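Local coordinates for protein phosphoribulokinase 1 (Rhodobacter sphaeroides, PDB 1A7J) that catalyses the ATP-dependent phosphorylation of D-ribulose 5-phosphate to D-ribulose 1,5-bisphosphate in the Calvin cycle, at residues K22-F25 and D26-R30; P156-N159 and L160-Q164; H45-R49 and A50-A54; T181-I184 and L185-M188; H189-H193 and C194-Q198. All coordinates share one frame; numbering follows the deposited sequence.

Interaction 1 of 5, residues K22-F25 and D26-R30; sequences KHTF and DQIFR
Lys22 and Asp26 form the charged pair of this local helical contact: one turn apart, they are joined by a salt bridge of 3.1 Å from Lys22 NZ to Asp26 OD1. The ammonium meets the carboxylate on the syn side of OD1, 17° out of its plane. A bend at chi2 (-66°) leads the lysine chain forward to Asp26, and its CD runs beside both carboxylate oxygens.

Most backbone bonds follow the alpha-helical i to i+4 pattern. Asp26 N gives a nearly straight bond of 2.8 Å to Lys22 O, and Gln27 N bonds to His23 O. Phe25 O takes two donors: Phe29 N at 2.8 Å, close to the line of the carbonyl, and Ile28 N, only three residues on, at 2.7 Å and well above the carbonyl plane. Ile28 N keeps only a weak bond to Thr24 O. Gln27 adds a weak side-chain bond, NE2 to His23 O, while Asp269 of helix 268-284 offers OD1 to Thr24 OG1.

All of this belongs to helix 21-32, which follows the predicted ATP-binding loop ending at Thr20, as the first helix does after the P-loop in P-loop kinases.

Apolar contact is led by two phenylalanines. Their planes are inclined at 38° with centroids 5.9 Å apart, and Phe25 CD1 comes within 3.7 Å of Phe29 CZ. Phe25 O lies over one face of the Phe29 ring, displaced toward the rim. The Phe25 ring also packs on Ile8 and Val10 of strand 7-11, and Phe29 on Leu127 and Ala36, so this side of the helix rests against the parallel part of the sheet.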
# COMPACT_ATOMS: atom_id res chain seq x y z
N LYS A 22 -6.92 -6.02 -2.14
CA LYS A 22 -7.69 -5.57 -3.30
C LYS A 22 -9.05 -6.28 -3.36
O LYS A 22 -10.11 -5.62 -3.40
CB LYS A 22 -6.90 -5.84 -4.58
CG LYS A 22 -6.79 -4.63 -5.51
CD LYS A 22 -8.15 -4.23 -6.10
CE LYS A 22 -8.00 -3.34 -7.34
NZ LYS A 22 -9.31 -2.94 -7.95
N HIS A 23 -9.02 -7.60 -3.17
CA HIS A 23 -10.22 -8.46 -3.22
C HIS A 23 -11.29 -7.92 -2.28
O HIS A 23 -12.45 -7.84 -2.65
CB HIS A 23 -9.85 -9.91 -2.85
CG HIS A 23 -10.64 -10.97 -3.58
ND1 HIS A 23 -11.19 -12.06 -2.94
CD2 HIS A 23 -10.94 -11.12 -4.90
CE1 HIS A 23 -11.80 -12.83 -3.83
NE2 HIS A 23 -11.66 -12.28 -5.02
N THR A 24 -10.85 -7.41 -1.14
CA THR A 24 -11.73 -6.83 -0.15
C THR A 24 -12.44 -5.57 -0.66
O THR A 24 -13.66 -5.45 -0.57
CB THR A 24 -10.97 -6.48 1.12
OG1 THR A 24 -10.20 -7.61 1.54
CG2 THR A 24 -11.93 -6.11 2.21
N PHE A 25 -11.69 -4.63 -1.21
CA PHE A 25 -12.32 -3.44 -1.76
C PHE A 25 -13.23 -3.78 -2.94
O PHE A 25 -14.40 -3.40 -2.96
CB PHE A 25 -11.27 -2.41 -2.15
CG PHE A 25 -10.77 -1.61 -0.99
CD1 PHE A 25 -11.51 -0.54 -0.51
CD2 PHE A 25 -9.57 -1.92 -0.36
CE1 PHE A 25 -11.05 0.20 0.57
CE2 PHE A 25 -9.10 -1.17 0.72
CZ PHE A 25 -9.85 -0.11 1.18
N ASP A 26 -12.76 -4.67 -3.80
CA ASP A 26 -13.57 -5.19 -4.90
C ASP A 26 -14.92 -5.65 -4.35
O ASP A 26 -15.96 -5.11 -4.71
CB ASP A 26 -12.86 -6.36 -5.60
CG ASP A 26 -11.71 -5.91 -6.50
OD1 ASP A 26 -11.67 -4.72 -6.87
OD2 ASP A 26 -10.86 -6.76 -6.88
N GLN A 27 -14.86 -6.52 -3.33
CA GLN A 27 -16.04 -7.06 -2.63
C GLN A 27 -16.99 -5.97 -2.16
O GLN A 27 -18.19 -6.18 -2.04
CB GLN A 27 -15.60 -7.90 -1.42
CG GLN A 27 -15.33 -9.38 -1.70
CD GLN A 27 -14.69 -10.11 -0.52
OE1 GLN A 27 -15.37 -10.63 0.37
NE2 GLN A 27 -13.37 -10.21 -0.54
N ILE A 28 -16.45 -4.80 -1.84
CA ILE A 28 -17.27 -3.72 -1.33
C ILE A 28 -17.82 -2.84 -2.46
O ILE A 28 -19.00 -2.51 -2.46
CB ILE A 28 -16.47 -2.87 -0.32
CG1 ILE A 28 -16.08 -3.73 0.88
CG2 ILE A 28 -17.29 -1.73 0.20
CD1 ILE A 28 -14.86 -3.23 1.52
N PHE A 29 -16.98 -2.49 -3.43
CA PHE A 29 -17.45 -1.73 -4.58
C PHE A 29 -18.49 -2.52 -5.37
O PHE A 29 -19.30 -1.95 -6.09
CB PHE A 29 -16.29 -1.40 -5.52
CG PHE A 29 -15.16 -0.70 -4.86
CD1 PHE A 29 -15.38 0.13 -3.78
CD2 PHE A 29 -13.87 -0.84 -5.35
CE1 PHE A 29 -14.32 0.83 -3.20
CE2 PHE A 29 -12.82 -0.17 -4.79
CZ PHE A 29 -13.04 0.67 -3.71
N ARG A 30 -18.40 -3.84 -5.31
CA ARG A 30 -19.38 -4.71 -5.97
C ARG A 30 -20.64 -4.77 -5.12
O ARG A 30 -21.76 -4.64 -5.62
CB ARG A 30 -18.80 -6.10 -6.15
CG ARG A 30 -19.77 -7.11 -6.72
CD ARG A 30 -19.47 -8.49 -6.19
NE ARG A 30 -20.58 -9.01 -5.39
CZ ARG A 30 -20.54 -9.21 -4.08
NH1 ARG A 30 -19.40 -9.05 -3.42
NH2 ARG A 30 -21.64 -9.59 -3.43

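Interaction 2 of 5, residues P156-N159 and L160-Q164; sequences PVIN and LEWIQ
Ile158 and Trp162 lie side by side and point the same way, one helical turn apart. The branch methyl Ile158 CG2 sits 3.4 Å above one face of the indole, offset toward its rim, with Trp162 NE1 3.5 Å from that methyl. With Ile158 CG2 anti to the backbone N (chi1 -63° for CG1), the methyl is carried over the ring. The indole has further neighbours in Phe218 and in Ile184 of helix 180-195.

Pro156, the last residue of strand 150-156, packs ahead of the helix: its CB touches Leu160 CD2 at 3.7 Å, and its CG lies across the side chains of Glu161 and Gln164. The Val157 side chain crosses that of Leu160 obliquely, CG2 lying 4.0 Å from Leu160 CB.

These residues form the turn from strand 150-156 into helix 158-168, with Val157 in the N-cap position. Val157 O accepts Glu161 N at 3.2 Å and, weakly, Leu160 N; Ile158 O then accepts Trp162 N at 3.2 Å.

Two polar ends are held by other parts of the fold. Asn159 ND2 donates to Thr214 O, and Glu161 OE1, which also meets the indole edge in plane, forms a salt bridge with NH2 of the catalytic-site residue Arg187.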
# COMPACT_ATOMS: atom_id res chain seq x y z
N PRO A 156 3.14 -4.20 7.80
CA PRO A 156 3.64 -5.19 8.77
C PRO A 156 4.70 -4.65 9.72
O PRO A 156 5.36 -3.66 9.40
CB PRO A 156 4.21 -6.29 7.89
CG PRO A 156 4.61 -5.58 6.64
CD PRO A 156 3.57 -4.53 6.43
N VAL A 157 4.90 -5.32 10.87
CA VAL A 157 5.99 -4.91 11.74
C VAL A 157 7.29 -5.22 11.02
O VAL A 157 7.35 -6.18 10.27
CB VAL A 157 5.97 -5.63 13.08
CG1 VAL A 157 4.82 -5.15 13.87
CG2 VAL A 157 5.89 -7.09 12.90
N ILE A 158 8.28 -4.36 11.19
CA ILE A 158 9.48 -4.39 10.37
C ILE A 158 10.04 -5.79 10.23
O ILE A 158 10.09 -6.31 9.12
CB ILE A 158 10.55 -3.45 10.93
CG1 ILE A 158 10.05 -2.00 10.89
CG2 ILE A 158 11.81 -3.57 10.12
CD1 ILE A 158 10.88 -1.04 11.65
N ASN A 159 10.17 -6.49 11.35
CA ASN A 159 10.55 -7.90 11.36
C ASN A 159 9.84 -8.69 10.29
O ASN A 159 10.44 -9.53 9.67
CB ASN A 159 10.19 -8.55 12.69
CG ASN A 159 10.99 -8.03 13.81
OD1 ASN A 159 10.65 -7.02 14.39
ND2 ASN A 159 11.94 -8.81 14.25
N LEU A 160 8.53 -8.53 10.15
CA LEU A 160 7.77 -9.30 9.16
C LEU A 160 7.89 -8.79 7.70
O LEU A 160 7.73 -9.57 6.76
CB LEU A 160 6.29 -9.37 9.58
CG LEU A 160 5.19 -10.02 8.73
CD1 LEU A 160 5.38 -11.52 8.68
CD2 LEU A 160 3.82 -9.67 9.31
N GLU A 161 8.27 -7.53 7.50
CA GLU A 161 8.50 -7.02 6.15
C GLU A 161 9.74 -7.70 5.59
O GLU A 161 9.67 -8.29 4.53
CB GLU A 161 8.69 -5.50 6.16
CG GLU A 161 8.41 -4.81 4.81
CD GLU A 161 9.68 -4.60 3.97
OE1 GLU A 161 10.71 -4.17 4.53
OE2 GLU A 161 9.65 -4.90 2.75
N TRP A 162 10.80 -7.79 6.40
CA TRP A 162 12.02 -8.48 5.99
C TRP A 162 11.78 -9.94 5.62
O TRP A 162 12.32 -10.40 4.64
CB TRP A 162 13.06 -8.44 7.09
CG TRP A 162 13.46 -7.11 7.53
CD1 TRP A 162 13.11 -5.91 6.96
CD2 TRP A 162 14.42 -6.82 8.53
NE1 TRP A 162 13.84 -4.89 7.54
CE2 TRP A 162 14.65 -5.42 8.49
CE3 TRP A 162 15.15 -7.61 9.42
CZ2 TRP A 162 15.58 -4.80 9.31
CZ3 TRP A 162 16.08 -7.00 10.22
CH2 TRP A 162 16.29 -5.60 10.17
N ILE A 163 11.10 -10.69 6.47
CA ILE A 163 10.77 -12.07 6.16
C ILE A 163 10.00 -12.09 4.86
O ILE A 163 10.22 -12.95 4.03
CB ILE A 163 9.87 -12.69 7.23
CG1 ILE A 163 10.65 -12.84 8.54
CG2 ILE A 163 9.32 -14.06 6.78
CD1 ILE A 163 9.84 -12.58 9.82
N GLN A 164 9.03 -11.19 4.74
CA GLN A 164 8.23 -11.14 3.53
C GLN A 164 9.12 -10.86 2.32
O GLN A 164 8.92 -11.42 1.26
CB GLN A 164 7.12 -10.07 3.63
CG GLN A 164 5.77 -10.65 4.06
CD GLN A 164 4.68 -9.61 4.30
OE1 GLN A 164 4.83 -8.43 3.99
NE2 GLN A 164 3.53 -10.07 4.80

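Interaction 3 of 5, residues H45-R49 and A50-A54; sequences HRFNR and ADMKA
Phe47 meets the first turn of the helix through its CB, 3.7 Å from Met52 CB and 3.7 Å from Asp51 CB. Its ring atom CD1 lies 3.8 Å from Asp51 CB; the side chains of Phe47 and Asp51 cross at about a right angle, with ring and carboxylate planes 79° apart.

Asn48 has CG between the backbone N and the carbonyl carbon (chi1 52°), a rotation that turns its amide group toward the Asp51 carboxylate. Met52 holds its CG anti to the backbone N and then bends at chi2 (100°), leading its sulfur away from Phe47 and toward the loop residues Phe67 and His69.

Arg49 and Lys53 run alongside each other in the same direction, with Lys53 NZ 3.7 Å from Arg49 CG; the two like charges remain close, Arg49 NE to Lys53 NZ being 4.5 Å, which would probably make the pair mildly unfavourable.

Backbone bonds close the turn: Met52 N to Asn48 O at 3.1 Å and Lys53 N to Arg49 O at 2.8 Å. This is the N-terminal end of helix 49-62, with Asn48 at the N-cap position but no side-chain capping bond, entered from the loop that follows strand 36-40.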
# COMPACT_ATOMS: atom_id res chain seq x y z
N HIS A 45 6.82 3.24 -10.86
CA HIS A 45 8.27 3.15 -10.70
C HIS A 45 8.90 3.86 -11.87
O HIS A 45 8.45 3.71 -13.00
CB HIS A 45 8.71 1.70 -10.70
CG HIS A 45 8.40 0.97 -9.43
ND1 HIS A 45 8.45 -0.40 -9.34
CD2 HIS A 45 8.03 1.41 -8.21
CE1 HIS A 45 8.12 -0.78 -8.12
NE2 HIS A 45 7.86 0.31 -7.41
N ARG A 46 9.95 4.63 -11.61
CA ARG A 46 10.66 5.33 -12.67
C ARG A 46 11.30 4.37 -13.68
O ARG A 46 11.32 4.64 -14.89
CB ARG A 46 11.72 6.25 -12.06
CG ARG A 46 12.16 7.39 -12.97
CD ARG A 46 12.29 8.70 -12.20
NE ARG A 46 11.33 9.72 -12.64
CZ ARG A 46 10.85 10.68 -11.85
NH1 ARG A 46 11.13 10.69 -10.55
NH2 ARG A 46 10.03 11.61 -12.34
N PHE A 47 11.81 3.23 -13.20
CA PHE A 47 12.63 2.37 -14.04
C PHE A 47 12.05 0.99 -14.19
O PHE A 47 11.48 0.43 -13.24
CB PHE A 47 14.05 2.25 -13.47
CG PHE A 47 14.74 3.56 -13.28
CD1 PHE A 47 14.98 4.39 -14.36
CD2 PHE A 47 15.14 3.97 -12.01
CE1 PHE A 47 15.63 5.61 -14.19
CE2 PHE A 47 15.79 5.18 -11.82
CZ PHE A 47 16.03 6.00 -12.92
N ASN A 48 12.13 0.48 -15.41
CA ASN A 48 11.97 -0.95 -15.69
C ASN A 48 13.15 -1.69 -15.08
O ASN A 48 14.15 -1.06 -14.70
CB ASN A 48 11.94 -1.19 -17.21
CG ASN A 48 13.12 -0.56 -17.93
OD1 ASN A 48 13.33 0.65 -17.88
ND2 ASN A 48 13.91 -1.39 -18.61
N ARG A 49 13.07 -3.02 -15.07
CA ARG A 49 14.06 -3.83 -14.36
C ARG A 49 15.51 -3.50 -14.75
O ARG A 49 16.31 -3.11 -13.89
CB ARG A 49 13.76 -5.33 -14.58
CG ARG A 49 14.18 -6.26 -13.43
CD ARG A 49 13.88 -7.75 -13.74
NE ARG A 49 12.63 -8.20 -13.12
CZ ARG A 49 11.91 -9.25 -13.53
NH1 ARG A 49 12.29 -9.97 -14.58
NH2 ARG A 49 10.79 -9.56 -12.90
N ALA A 50 15.83 -3.48 -16.04
CA ALA A 50 17.21 -3.29 -16.47
C ALA A 50 17.73 -1.95 -16.02
O ALA A 50 18.76 -1.87 -15.38
CB ALA A 50 17.33 -3.41 -17.96
N ASP A 51 16.92 -0.92 -16.25
CA ASP A 51 17.29 0.46 -15.93
C ASP A 51 17.61 0.63 -14.46
O ASP A 51 18.55 1.34 -14.09
CB ASP A 51 16.16 1.41 -16.33
CG ASP A 51 16.15 1.69 -17.82
OD1 ASP A 51 17.00 1.13 -18.54
OD2 ASP A 51 15.29 2.48 -18.27
N MET A 52 16.85 -0.07 -13.62
CA MET A 52 17.00 0.08 -12.19
C MET A 52 18.20 -0.72 -11.73
O MET A 52 19.05 -0.22 -11.00
CB MET A 52 15.74 -0.40 -11.48
CG MET A 52 15.85 -0.48 -9.97
SD MET A 52 15.12 0.91 -9.10
CE MET A 52 15.90 0.66 -7.46
N LYS A 53 18.31 -1.95 -12.25
CA LYS A 53 19.39 -2.85 -11.88
C LYS A 53 20.68 -2.16 -12.25
O LYS A 53 21.68 -2.20 -11.52
CB LYS A 53 19.26 -4.18 -12.64
CG LYS A 53 18.04 -5.05 -12.25
CD LYS A 53 18.14 -5.68 -10.84
CE LYS A 53 16.80 -6.21 -10.30
NZ LYS A 53 16.45 -7.59 -10.80
N ALA A 54 20.57 -1.33 -13.28
CA ALA A 54 21.68 -0.54 -13.78
C ALA A 54 21.86 0.70 -12.92
O ALA A 54 22.98 1.03 -12.53
CB ALA A 54 21.43 -0.15 -15.22

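Interaction 4 of 5, residues T181-I184 and L185-M188; sequences TDVI and LRRM. With SO4 (sulfate ion), chain B.
Leu185 lays its side chain over the carbonyl of Thr181: Leu185 CG and CD1 are each within van der Waals range of Thr181 O, and Leu185 N donates to the same oxygen at 3.0 Å.

Arg186 sends its CG anti to the backbone N (chi1 175°), then bends at chi3, which turns the guanidinium to Val183, whose CG2 is 3.7 Å from Arg186 NH1. The sulfate lies at the guanidinium edge, in its plane, with a weak bond of 3.0 Å from Arg186 NH2 to SO4 O1. Arg186 NE donates to Phe67 O, NH1 pairs with Glu178, and His69 ND1 also holds the sulfate.

Arg187, a residue of the catalytic site, bends sharply at chi3 (-27°). Its CD passes 3.4 Å from SO4 O4, Val183 O lies 3.7 Å from its NE, and Ile184 CD1 meets its NH2 at 3.6 Å. NH2 is paired with Glu161. An alanine here would remove the guanidinium and is likely to leave Glu161 without its charged mate and the sulfate pocket less enclosed.

Met188 follows, its CG 3.6 Å from Ile184 O.

Within helix 180-195 this turn packs on helix 158-168, Ile184 and Met188 against Trp162, and Val183 and Arg187 against Lys165.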
# COMPACT_ATOMS: atom_id res chain seq x y z
N THR A 181 21.43 -9.52 3.70
CA THR A 181 21.74 -8.55 4.74
C THR A 181 21.96 -7.18 4.12
O THR A 181 21.46 -6.17 4.63
CB THR A 181 22.98 -8.95 5.52
OG1 THR A 181 23.87 -9.66 4.64
CG2 THR A 181 22.61 -9.84 6.71
N ASP A 182 22.60 -7.16 2.96
CA ASP A 182 22.96 -5.92 2.29
C ASP A 182 21.78 -5.37 1.51
O ASP A 182 21.68 -4.16 1.34
CB ASP A 182 24.16 -6.13 1.36
CG ASP A 182 25.49 -6.01 2.09
OD1 ASP A 182 26.00 -4.87 2.23
OD2 ASP A 182 26.02 -7.04 2.56
N VAL A 183 20.87 -6.25 1.09
CA VAL A 183 19.65 -5.85 0.40
C VAL A 183 18.66 -5.31 1.43
O VAL A 183 17.80 -4.49 1.11
CB VAL A 183 18.99 -7.05 -0.35
CG1 VAL A 183 17.49 -7.00 -0.28
CG2 VAL A 183 19.37 -7.03 -1.81
N ILE A 184 18.73 -5.84 2.63
CA ILE A 184 17.79 -5.47 3.68
C ILE A 184 18.20 -4.14 4.31
O ILE A 184 17.39 -3.21 4.36
CB ILE A 184 17.69 -6.64 4.70
CG1 ILE A 184 16.59 -7.59 4.27
CG2 ILE A 184 17.40 -6.15 6.09
CD1 ILE A 184 15.29 -6.93 4.13
N LEU A 185 19.49 -3.97 4.58
CA LEU A 185 20.05 -2.70 5.07
C LEU A 185 20.02 -1.53 4.06
O LEU A 185 19.80 -0.39 4.44
CB LEU A 185 21.50 -2.92 5.55
CG LEU A 185 21.74 -3.78 6.78
CD1 LEU A 185 23.12 -4.35 6.68
CD2 LEU A 185 21.61 -2.95 8.01
N ARG A 186 20.34 -1.81 2.80
CA ARG A 186 20.26 -0.80 1.75
C ARG A 186 18.83 -0.24 1.64
O ARG A 186 18.64 0.92 1.25
CB ARG A 186 20.72 -1.40 0.42
CG ARG A 186 20.58 -0.49 -0.79
CD ARG A 186 20.70 -1.26 -2.09
NE ARG A 186 19.39 -1.52 -2.69
CZ ARG A 186 19.01 -2.70 -3.19
NH1 ARG A 186 19.89 -3.68 -3.35
NH2 ARG A 186 17.76 -2.88 -3.58
N ARG A 187 17.83 -1.01 2.08
CA ARG A 187 16.43 -0.57 2.00
C ARG A 187 16.00 0.22 3.22
O ARG A 187 15.10 1.03 3.12
CB ARG A 187 15.49 -1.76 1.74
CG ARG A 187 15.50 -2.24 0.28
CD ARG A 187 14.48 -3.31 -0.06
NE ARG A 187 14.14 -4.12 1.10
CZ ARG A 187 12.89 -4.37 1.50
NH1 ARG A 187 11.87 -4.20 0.67
NH2 ARG A 187 12.68 -4.93 2.68
N MET A 188 16.76 0.13 4.30
CA MET A 188 16.38 0.81 5.53
C MET A 188 16.44 2.32 5.40
O MET A 188 15.65 3.05 6.01
CB MET A 188 17.27 0.36 6.68
CG MET A 188 16.97 -1.04 7.17
SD MET A 188 15.19 -1.40 7.30
CE MET A 188 14.79 -0.53 8.85
S SO4 B . 14.21 -3.54 -4.01
O1 SO4 B . 14.94 -2.36 -4.39
O2 SO4 B . 13.06 -3.18 -3.24
O3 SO4 B . 13.80 -4.23 -5.20
O4 SO4 B . 15.06 -4.38 -3.25

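Interaction 5 of 5, residues H189-H193 and C194-Q198; sequences HAYVH and CIVPQ
Tyr191 O is gripped by two backbone donors, Ile195 N at 2.9 Å and Val196 N at 3.1 Å, which reach it from opposite faces of its carbonyl plane. The second is the straighter bond, with an N-H...O angle of 162°. Ala190 O takes Cys194 N at 3.0 Å and a weak second bond from Ile195 N.

The reach from Tyr191 O to a donor five residues on marks the wider pi-type turn at 191-193, near the end of helix 180-195, after which residues 196-198 wind into a 3-10 segment. Gln198 reaches back over this segment, NE2 to Cys194 O at 2.9 Å, and that amide is also tied to Leu133 O and Thr11 OG1, the latter on strand 7-11.

The Tyr191 ring crosses its partners at about a right angle. Its CG is anti to the backbone N (chi1 174°), which carries the ring forward, towards the C-terminal end of the helix, where CD1 is 4.0 Å from Ile195 CB and CE2 is 3.6 Å from Val196 CG2. Replacing the tyrosine with a glycine would remove the ring and is likely to leave a gap beside Ile195 and Val196, with both side chains freer to shift.

Ala190 CB meets Cys194 SG at 4.0 Å. Separately, Pro197 CG lies 3.6 Å from His193 O.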
# COMPACT_ATOMS: atom_id res chain seq x y z
N HIS A 189 17.25 2.77 4.45
CA HIS A 189 17.60 4.17 4.38
C HIS A 189 16.40 4.89 3.87
O HIS A 189 15.82 5.66 4.60
CB HIS A 189 18.83 4.39 3.47
CG HIS A 189 20.12 3.90 4.06
ND1 HIS A 189 20.90 4.66 4.90
CD2 HIS A 189 20.72 2.68 4.00
CE1 HIS A 189 21.91 3.93 5.34
NE2 HIS A 189 21.82 2.73 4.81
N ALA A 190 15.85 4.41 2.76
CA ALA A 190 14.62 4.97 2.21
C ALA A 190 13.36 4.46 2.90
O ALA A 190 12.27 4.92 2.62
CB ALA A 190 14.54 4.68 0.71
N TYR A 191 13.49 3.41 3.70
CA TYR A 191 12.35 2.89 4.40
C TYR A 191 12.05 3.87 5.50
O TYR A 191 10.98 4.47 5.52
CB TYR A 191 12.63 1.51 4.96
CG TYR A 191 11.52 0.95 5.83
CD1 TYR A 191 10.42 0.34 5.26
CD2 TYR A 191 11.53 1.14 7.21
CE1 TYR A 191 9.34 -0.06 6.04
CE2 TYR A 191 10.44 0.75 8.00
CZ TYR A 191 9.35 0.16 7.40
OH TYR A 191 8.22 -0.14 8.14
N VAL A 192 13.05 4.17 6.33
CA VAL A 192 12.82 5.12 7.40
C VAL A 192 12.66 6.54 6.88
O VAL A 192 12.00 7.36 7.51
CB VAL A 192 13.91 5.08 8.49
CG1 VAL A 192 14.61 3.73 8.51
CG2 VAL A 192 14.90 6.17 8.28
N HIS A 193 13.20 6.85 5.71
CA HIS A 193 13.12 8.22 5.17
C HIS A 193 11.84 8.52 4.35
O HIS A 193 11.30 9.62 4.46
CB HIS A 193 14.37 8.57 4.34
CG HIS A 193 15.57 8.96 5.16
ND1 HIS A 193 16.80 8.37 5.00
CD2 HIS A 193 15.74 9.94 6.08
CE1 HIS A 193 17.68 8.96 5.79
NE2 HIS A 193 17.06 9.91 6.46
N CYS A 194 11.30 7.53 3.64
CA CYS A 194 10.16 7.73 2.74
C CYS A 194 8.91 6.94 3.08
O CYS A 194 7.84 7.30 2.62
CB CYS A 194 10.53 7.37 1.31
SG CYS A 194 12.15 7.87 0.83
N ILE A 195 9.07 5.76 3.69
CA ILE A 195 7.91 4.95 4.05
C ILE A 195 7.33 5.24 5.43
O ILE A 195 6.21 5.76 5.53
CB ILE A 195 8.18 3.44 3.93
CG1 ILE A 195 8.63 3.13 2.50
CG2 ILE A 195 6.92 2.65 4.21
CD1 ILE A 195 7.68 3.60 1.42
N VAL A 196 8.12 5.06 6.48
CA VAL A 196 7.65 5.31 7.83
C VAL A 196 6.77 6.56 8.00
O VAL A 196 5.67 6.46 8.52
CB VAL A 196 8.82 5.30 8.80
CG1 VAL A 196 8.51 6.10 10.02
CG2 VAL A 196 9.11 3.91 9.19
N PRO A 197 7.18 7.73 7.47
CA PRO A 197 6.46 8.97 7.77
C PRO A 197 5.02 8.95 7.29
O PRO A 197 4.19 9.70 7.78
CB PRO A 197 7.24 10.04 7.02
CG PRO A 197 8.56 9.45 6.73
CD PRO A 197 8.31 7.98 6.56
N GLN A 198 4.76 8.13 6.28
CA GLN A 198 3.45 8.09 5.63
C GLN A 198 2.36 7.57 6.56
O GLN A 198 1.19 7.81 6.33
CB GLN A 198 3.53 7.20 4.40
CG GLN A 198 4.45 7.71 3.32
CD GLN A 198 4.28 6.95 2.06
OE1 GLN A 198 3.19 6.46 1.78
NE2 GLN A 198 5.36 6.79 1.30

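In the fold
Interactions 1, 2, 4 and 5 are partly buried, whereas interaction 3 lies at the surface, its nearest atoms about 6 Å from interaction 4. Interactions 2, 4 and 5 cluster on two consecutive helices: 4 and 5 share helix 180-195, and interaction 2 begins helix 158-168. The Glu161-Arg187 salt bridge and Trp162 link 2 to 4; interaction 2 meets interaction 5 where Ile158 CG1 lies 3.8 Å from Tyr191 OH. Interaction 1 stands apart on helix 21-32, about 28 Å between centres from interaction 5; its phenylalanines are buried against the sheet, while its salt-bridged Lys22 and Asp26 are partly exposed. Bound-anion contacts mark 4, whereas 5 is distinguished by its irregular backbone bonding.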